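Local coordinates for protein Mn transporter subunit (Synechocystis sp. PCC 6803, PDB 3UJP) that probably captures manganese in the periplasm as the metal-binding subunit of a manganese uptake transporter, at residues K33-F38 against V76-A81; D82-N87 against K103-V108. All coordinates share one frame; numbering follows the deposited sequence.

Contact 1 (K33-F38 against V76-A81); sequences KVLTTF and VKAQDA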
ATOM      1  N   LYS A  33      -2.545 -10.976   3.307  1.00 69.48           N
ATOM      2  CA  LYS A  33      -1.542 -10.809   2.260  1.00 73.01           C
ATOM      3  C   LYS A  33      -1.735 -11.819   1.128  1.00 77.17           C
ATOM      4  O   LYS A  33      -1.668 -13.020   1.348  1.00 81.30           O
ATOM      5  CB  LYS A  33      -0.136 -10.903   2.840  1.00 77.72           C
ATOM      6  CG  LYS A  33       0.679  -9.618   2.692  1.00 87.81           C
ATOM      7  CD  LYS A  33       1.833  -9.767   1.670  1.00102.18           C
ATOM      8  CE  LYS A  33       2.938 -10.732   2.176  1.00105.67           C
ATOM      9  NZ  LYS A  33       4.060 -10.902   1.197  1.00 92.07           N
ATOM     10  N   VAL A  34      -1.982 -11.330  -0.085  1.00 71.42           N
ATOM     11  CA  VAL A  34      -2.295 -12.215  -1.206  1.00 71.22           C
ATOM     12  C   VAL A  34      -1.225 -12.157  -2.290  1.00 70.46           C
ATOM     13  O   VAL A  34      -0.817 -11.074  -2.712  1.00 71.81           O
ATOM     14  CB  VAL A  34      -3.671 -11.891  -1.812  1.00 64.90           C
ATOM     15  CG1 VAL A  34      -3.942 -12.765  -3.003  1.00 64.23           C
ATOM     16  CG2 VAL A  34      -4.737 -12.091  -0.786  1.00 64.79           C
ATOM     17  N   LEU A  35      -0.781 -13.320  -2.750  1.00 67.02           N
ATOM     18  CA  LEU A  35       0.322 -13.378  -3.709  1.00 71.17           C
ATOM     19  C   LEU A  35      -0.116 -13.969  -5.054  1.00 72.16           C
ATOM     20  O   LEU A  35      -0.834 -14.977  -5.091  1.00 70.99           O
ATOM     21  CB  LEU A  35       1.484 -14.189  -3.134  1.00 68.35           C
ATOM     22  CG  LEU A  35       2.840 -13.601  -3.503  1.00 70.97           C
ATOM     23  CD1 LEU A  35       3.097 -12.333  -2.664  1.00 75.45           C
ATOM     24  CD2 LEU A  35       3.970 -14.622  -3.343  1.00 66.55           C
ATOM     25  N   THR A  36       0.286 -13.338  -6.155  1.00 67.94           N
ATOM     26  CA  THR A  36      -0.025 -13.898  -7.467  1.00 67.19           C
ATOM     27  C   THR A  36       1.208 -14.079  -8.334  1.00 68.65           C
ATOM     28  O   THR A  36       2.178 -13.327  -8.247  1.00 67.10           O
ATOM     29  CB  THR A  36      -1.101 -13.105  -8.253  1.00 67.26           C
ATOM     30  OG1 THR A  36      -0.786 -11.709  -8.256  1.00 76.56           O
ATOM     31  CG2 THR A  36      -2.449 -13.297  -7.630  1.00 70.78           C
ATOM     32  N   THR A  37       1.131 -15.082  -9.192  1.00 61.78           N
ATOM     33  CA  THR A  37       2.236 -15.479 -10.031  1.00 59.94           C
ATOM     34  C   THR A  37       2.749 -14.358 -10.915  1.00 67.21           C
ATOM     35  O   THR A  37       3.930 -13.983 -10.830  1.00 69.10           O
ATOM     36  CB  THR A  37       1.859 -16.696 -10.848  1.00 62.49           C
ATOM     37  OG1 THR A  37       0.582 -16.485 -11.464  1.00 66.50           O
ATOM     38  CG2 THR A  37       1.749 -17.866  -9.914  1.00 67.15           C
ATOM     39  N   PHE A  38       1.877 -13.815 -11.758  1.00 64.93           N
ATOM     40  CA  PHE A  38       2.274 -12.706 -12.623  1.00 64.61           C
ATOM     41  C   PHE A  38       1.402 -11.465 -12.526  1.00 65.29           C
ATOM     42  O   PHE A  38       0.282 -11.508 -12.016  1.00 70.16           O
ATOM     43  CB  PHE A  38       2.413 -13.148 -14.078  1.00 65.41           C
ATOM     44  CG  PHE A  38       1.141 -13.610 -14.712  1.00 61.88           C
ATOM     45  CD1 PHE A  38       0.600 -12.919 -15.780  1.00 62.60           C
ATOM     46  CD2 PHE A  38       0.511 -14.746 -14.269  1.00 62.58           C
ATOM     47  CE1 PHE A  38      -0.539 -13.345 -16.369  1.00 61.76           C
ATOM     48  CE2 PHE A  38      -0.633 -15.173 -14.856  1.00 62.06           C
ATOM     49  CZ  PHE A  38      -1.159 -14.478 -15.911  1.00 61.87           C
ATOM     50  N   VAL A  76      10.711 -16.574   0.188  1.00 90.91           N
ATOM     51  CA  VAL A  76      10.468 -15.950   1.484  1.00 96.17           C
ATOM     52  C   VAL A  76       9.049 -15.379   1.514  1.00 97.09           C
ATOM     53  O   VAL A  76       8.271 -15.702   2.420  1.00 95.19           O
ATOM     54  CB  VAL A  76      11.561 -14.886   1.879  1.00 95.24           C
ATOM     55  CG1 VAL A  76      11.289 -13.518   1.247  1.00 88.82           C
ATOM     56  CG2 VAL A  76      11.637 -14.741   3.384  1.00 90.96           C
ATOM     57  N   LYS A  77       8.711 -14.563   0.508  1.00 96.15           N
ATOM     58  CA  LYS A  77       7.383 -13.953   0.416  1.00 89.29           C
ATOM     59  C   LYS A  77       6.335 -15.016   0.564  1.00 86.10           C
ATOM     60  O   LYS A  77       5.625 -15.040   1.544  1.00 95.04           O
ATOM     61  CB  LYS A  77       7.187 -13.201  -0.899  1.00 87.02           C
ATOM     62  CG  LYS A  77       7.864 -11.826  -0.929  1.00 93.74           C
ATOM     63  CD  LYS A  77       7.691 -11.118  -2.286  1.00102.51           C
ATOM     64  CE  LYS A  77       8.531 -11.787  -3.389  1.00106.01           C
ATOM     65  NZ  LYS A  77       8.321 -11.222  -4.771  1.00 97.74           N
ATOM     66  N   ALA A  78       6.271 -15.919  -0.396  1.00 84.76           N
ATOM     67  CA  ALA A  78       5.318 -17.030  -0.362  1.00 91.56           C
ATOM     68  C   ALA A  78       4.954 -17.610   1.023  1.00 96.56           C
ATOM     69  O   ALA A  78       3.767 -17.777   1.334  1.00 96.63           O
ATOM     70  CB  ALA A  78       5.783 -18.145  -1.293  1.00 94.34           C
ATOM     71  N   GLN A  79       5.950 -17.946   1.841  1.00 99.78           N
ATOM     72  CA  GLN A  79       5.669 -18.561   3.143  1.00104.13           C
ATOM     73  C   GLN A  79       5.006 -17.595   4.135  1.00103.49           C
ATOM     74  O   GLN A  79       4.390 -18.024   5.121  1.00100.08           O
ATOM     75  CB  GLN A  79       6.936 -19.179   3.731  1.00 99.61           C
ATOM     76  CG  GLN A  79       8.220 -18.504   3.273  1.00 99.04           C
ATOM     77  CD  GLN A  79       9.439 -19.381   3.488  1.00107.43           C
ATOM     78  OE1 GLN A  79      10.552 -18.889   3.713  1.00101.26           O
ATOM     79  NE2 GLN A  79       9.237 -20.693   3.418  1.00106.06           N
ATOM     80  N   ASP A  80       5.128 -16.300   3.831  1.00102.10           N
ATOM     81  CA  ASP A  80       4.587 -15.192   4.635  1.00 98.86           C
ATOM     82  C   ASP A  80       3.261 -14.608   4.146  1.00 91.39           C
ATOM     83  O   ASP A  80       2.640 -13.800   4.828  1.00100.29           O
ATOM     84  CB  ASP A  80       5.598 -14.057   4.680  1.00100.03           C
ATOM     85  CG  ASP A  80       6.574 -14.216   5.800  1.00109.87           C
ATOM     86  OD1 ASP A  80       7.209 -15.297   5.881  1.00108.65           O
ATOM     87  OD2 ASP A  80       6.685 -13.268   6.610  1.00110.05           O
ATOM     88  N   ALA A  81       2.862 -14.990   2.944  1.00 85.23           N
ATOM     89  CA  ALA A  81       1.585 -14.619   2.380  1.00 82.63           C
ATOM     90  C   ALA A  81       0.489 -15.393   3.121  1.00 83.10           C
ATOM     91  O   ALA A  81       0.790 -16.411   3.731  1.00 88.43           O
ATOM     92  CB  ALA A  81       1.590 -14.959   0.910  1.00 81.54           C
TER

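Contact 2 (D82-N87 against K103-V108); sequences DLILYN and KDVPSV. With ZN (zinc ion), chain F.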
ATOM      1  N   ASP A  82      -0.764 -14.922   3.082  1.00 80.97           N
ATOM      2  CA  ASP A  82      -1.886 -15.614   3.750  1.00 80.88           C
ATOM      3  C   ASP A  82      -2.734 -16.404   2.748  1.00 78.58           C
ATOM      4  O   ASP A  82      -3.676 -17.111   3.127  1.00 81.06           O
ATOM      5  CB  ASP A  82      -2.783 -14.647   4.565  1.00 78.56           C
ATOM      6  CG  ASP A  82      -2.002 -13.813   5.603  1.00 89.21           C
ATOM      7  OD1 ASP A  82      -1.419 -12.779   5.212  1.00 85.42           O
ATOM      8  OD2 ASP A  82      -1.970 -14.165   6.814  1.00100.51           O
ATOM      9  N   LEU A  83      -2.395 -16.267   1.469  1.00 71.74           N
ATOM     10  CA  LEU A  83      -3.076 -16.965   0.377  1.00 74.10           C
ATOM     11  C   LEU A  83      -2.337 -16.722  -0.930  1.00 73.47           C
ATOM     12  O   LEU A  83      -1.825 -15.634  -1.161  1.00 74.93           O
ATOM     13  CB  LEU A  83      -4.523 -16.495   0.217  1.00 67.28           C
ATOM     14  CG  LEU A  83      -5.221 -16.970  -1.070  1.00 71.67           C
ATOM     15  CD1 LEU A  83      -5.227 -18.479  -1.175  1.00 73.32           C
ATOM     16  CD2 LEU A  83      -6.635 -16.445  -1.154  1.00 72.39           C
ATOM     17  N   ILE A  84      -2.285 -17.734  -1.786  1.00 74.09           N
ATOM     18  CA  ILE A  84      -1.521 -17.641  -3.024  1.00 70.73           C
ATOM     19  C   ILE A  84      -2.360 -18.095  -4.188  1.00 71.03           C
ATOM     20  O   ILE A  84      -2.814 -19.230  -4.253  1.00 76.73           O
ATOM     21  CB  ILE A  84      -0.219 -18.465  -2.973  1.00 74.41           C
ATOM     22  CG1 ILE A  84       0.801 -17.800  -2.035  1.00 74.56           C
ATOM     23  CG2 ILE A  84       0.353 -18.625  -4.374  1.00 69.37           C
ATOM     24  CD1 ILE A  84       1.760 -18.770  -1.377  1.00 73.72           C
ATOM     25  N   LEU A  85      -2.553 -17.173  -5.114  1.00 71.95           N
ATOM     26  CA  LEU A  85      -3.499 -17.312  -6.200  1.00 67.13           C
ATOM     27  C   LEU A  85      -2.715 -17.475  -7.473  1.00 65.73           C
ATOM     28  O   LEU A  85      -1.860 -16.643  -7.780  1.00 66.97           O
ATOM     29  CB  LEU A  85      -4.321 -16.030  -6.293  1.00 65.83           C
ATOM     30  CG  LEU A  85      -5.735 -16.075  -5.738  1.00 60.60           C
ATOM     31  CD1 LEU A  85      -5.765 -16.984  -4.549  1.00 66.32           C
ATOM     32  CD2 LEU A  85      -6.169 -14.681  -5.387  1.00 65.91           C
ATOM     33  N   TYR A  86      -2.992 -18.540  -8.212  1.00 59.15           N
ATOM     34  CA  TYR A  86      -2.270 -18.762  -9.442  1.00 64.85           C
ATOM     35  C   TYR A  86      -3.209 -19.197 -10.559  1.00 68.35           C
ATOM     36  O   TYR A  86      -4.323 -19.644 -10.301  1.00 68.28           O
ATOM     37  CB  TYR A  86      -1.118 -19.751  -9.230  1.00 70.23           C
ATOM     38  CG  TYR A  86      -1.488 -21.219  -9.067  1.00 71.45           C
ATOM     39  CD1 TYR A  86      -2.009 -21.703  -7.874  1.00 74.95           C
ATOM     40  CD2 TYR A  86      -1.276 -22.125 -10.100  1.00 70.36           C
ATOM     41  CE1 TYR A  86      -2.322 -23.047  -7.715  1.00 76.09           C
ATOM     42  CE2 TYR A  86      -1.592 -23.468  -9.957  1.00 74.94           C
ATOM     43  CZ  TYR A  86      -2.114 -23.924  -8.762  1.00 80.60           C
ATOM     44  OH  TYR A  86      -2.432 -25.256  -8.615  1.00 89.01           O
ATOM     45  N   ASN A  87      -2.738 -19.041 -11.800  1.00 68.70           N
ATOM     46  CA  ASN A  87      -3.541 -19.325 -12.990  1.00 66.65           C
ATOM     47  C   ASN A  87      -3.850 -20.810 -13.148  1.00 65.82           C
ATOM     48  O   ASN A  87      -4.994 -21.173 -13.361  1.00 68.24           O
ATOM     49  CB  ASN A  87      -2.863 -18.753 -14.254  1.00 65.15           C
ATOM     50  CG  ASN A  87      -3.691 -18.943 -15.516  1.00 57.42           C
ATOM     51  OD1 ASN A  87      -4.055 -17.977 -16.175  1.00 63.78           O
ATOM     52  ND2 ASN A  87      -3.980 -20.190 -15.861  1.00 65.88           N
ATOM     53  N   LYS A 103       4.920 -23.805   3.828  1.00105.81           N
ATOM     54  CA  LYS A 103       4.082 -24.565   4.747  1.00110.79           C
ATOM     55  C   LYS A 103       2.654 -24.108   4.620  1.00108.09           C
ATOM     56  O   LYS A 103       2.335 -23.333   3.742  1.00106.54           O
ATOM     57  CB  LYS A 103       4.579 -24.467   6.185  1.00115.44           C
ATOM     58  CG  LYS A 103       3.773 -25.309   7.180  1.00111.57           C
ATOM     59  CD  LYS A 103       4.340 -25.216   8.602  1.00115.48           C
ATOM     60  CE  LYS A 103       3.527 -26.035   9.616  1.00121.26           C
ATOM     61  NZ  LYS A 103       4.049 -25.970  11.017  1.00117.02           N
ATOM     62  N   ASP A 104       1.769 -24.588   5.470  1.00108.37           N
ATOM     63  CA  ASP A 104       0.388 -24.463   5.123  1.00104.88           C
ATOM     64  C   ASP A 104       0.188 -23.026   4.738  1.00107.56           C
ATOM     65  O   ASP A 104       0.424 -22.125   5.511  1.00106.50           O
ATOM     66  CB  ASP A 104      -0.439 -24.741   6.357  1.00102.86           C
ATOM     67  CG  ASP A 104      -1.925 -24.657   6.086  1.00116.06           C
ATOM     68  OD1 ASP A 104      -2.423 -25.486   5.314  1.00109.17           O
ATOM     69  OD2 ASP A 104      -2.604 -23.764   6.631  1.00121.41           O
ATOM     70  N   VAL A 105      -0.273 -22.835   3.516  1.00101.13           N
ATOM     71  CA  VAL A 105      -0.730 -21.571   3.011  1.00 84.53           C
ATOM     72  C   VAL A 105      -1.618 -21.996   1.900  1.00 81.72           C
ATOM     73  O   VAL A 105      -1.276 -22.887   1.163  1.00 90.01           O
ATOM     74  CB  VAL A 105       0.408 -20.826   2.424  1.00 82.16           C
ATOM     75  CG1 VAL A 105      -0.079 -19.600   1.770  1.00 83.41           C
ATOM     76  CG2 VAL A 105       1.375 -20.495   3.498  1.00 90.47           C
ATOM     77  N   PRO A 106      -2.750 -21.364   1.743  1.00 82.79           N
ATOM     78  CA  PRO A 106      -3.728 -21.844   0.773  1.00 87.32           C
ATOM     79  C   PRO A 106      -3.344 -21.541  -0.661  1.00 86.62           C
ATOM     80  O   PRO A 106      -2.558 -20.646  -0.905  1.00 78.96           O
ATOM     81  CB  PRO A 106      -4.986 -21.094   1.165  1.00 78.74           C
ATOM     82  CG  PRO A 106      -4.814 -20.813   2.579  1.00 85.23           C
ATOM     83  CD  PRO A 106      -3.377 -20.647   2.852  1.00 80.39           C
ATOM     84  N   SER A 107      -3.883 -22.290  -1.607  1.00 84.92           N
ATOM     85  CA  SER A 107      -3.664 -21.936  -3.007  1.00 83.83           C
ATOM     86  C   SER A 107      -4.867 -22.327  -3.835  1.00 84.50           C
ATOM     87  O   SER A 107      -5.406 -23.418  -3.670  1.00 90.40           O
ATOM     88  CB  SER A 107      -2.437 -22.653  -3.558  1.00 78.82           C
ATOM     89  OG  SER A 107      -1.400 -22.640  -2.604  1.00 84.04           O
ATOM     90  N   VAL A 108      -5.294 -21.439  -4.726  1.00 74.36           N
ATOM     91  CA  VAL A 108      -6.423 -21.757  -5.596  1.00 72.67           C
ATOM     92  C   VAL A 108      -6.086 -21.380  -7.025  1.00 72.46           C
ATOM     93  O   VAL A 108      -5.241 -20.514  -7.258  1.00 73.32           O
ATOM     94  CB  VAL A 108      -7.729 -21.064  -5.133  1.00 77.02           C
ATOM     95  CG1 VAL A 108      -7.822 -21.086  -3.590  1.00 85.03           C
ATOM     96  CG2 VAL A 108      -7.808 -19.651  -5.647  1.00 62.09           C
TER
HETATM   97 ZN    ZN F   3      -0.308 -13.622   8.145  0.60110.78          ZN

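Contact 1 (K33-F38 against V76-A81)
K33 and A81 bring the two backbones nearest, with K33 CA and A81 CA 4.9 Å apart, while the axes of strand 33-36 and helix 76-80 approach to 8.7 Å. Their N-to-C directions differ by 134°, so the helix runs roughly back along the strand and ends beside the strand's first residues. L35 directs its side chain at the helix in van der Waals packing: its CB meets A81 CB at 4.1 Å, and CD2 lies 4.0 Å from A78 N. The A78 methyl points away, leaving its backbone N and CA facing that branch. Alanine suits position 81, where its small CB sits against L35 CB and K33 O. Bends about CB-CG and CG-CD (chi2 -110°, chi3 -68°) turn the aliphatic part of K33 over the helix end, with K33 CE 4.1 Å from D80 O. Lysine fits here because its methylenes can pack while the amine stays at the margin, in a long, weak ion pair with E56. D80 uses OD1 in a salt bridge to K173 of the second subunit. This is the packing of a beta-alpha-beta crossover: helix 72-80 links strands 54-57 and 83-86 and covers strand 33-36, which lies between them.

Contact 2 (D82-N87 against K103-V108)
I84 and V108 share a short parallel ladder in which I84 N donates to P106 O, V108 N weakly to I84 O, and Y86 N to V108 O at 3.1 Å, this last bond almost straight (178°). P106 suits the ladder's start: its carbonyl accepts, but with no N-H to offer, its CD and CG edge sits by D82 O instead. L83 crosses P106 at about a right angle, its CD1 fitting against P106 O and CB, 3.5 Å from the latter. I84 CD1 meets V105 CG1 at 3.7 Å, and branched V108 lays CG2 beside L85 CD1, 3.5 Å away, both side chains pointing the same way. Y86, with CG between backbone N and carbonyl carbon (chi1 74°), carries its ring across toward strand 107-109, where small S107 leaves the place its CE1 edge fills, 4.2 Å from S107 CB. The ring also stacks with F95. Replacing Y86 by alanine would remove the ring, and is likely to leave F95 without its stacking partner and the S107 methylene without its neighbour. Beyond the strand's start, D82 OD2 binds a zinc ion at 2.2 Å. Helix 95-100 packs on the face carrying I84 and S107, helix 136-153 on that of L85 and V108.

In the fold
The centres of the two contacts lie about 8 Å apart, and both reach one four-stranded parallel sheet, ordered 54-57, 33-36, 83-86, 107-109. They follow in series along the chain: contact 1 closes at A81 and contact 2 opens at D82. Strands 33-36 and 83-86 are direct neighbours, joined by probable hydrogen bonds from D82 N to K33 O (2.7 Å) and from L85 N to L35 O (2.8 Å). Contact 1 covers the sheet with a helix, and contact 2 widens it by a strand. Both touch the second subunit. F38 and N87, just past the ends of their strands, both touch W133, two residues from the manganese ligand H131.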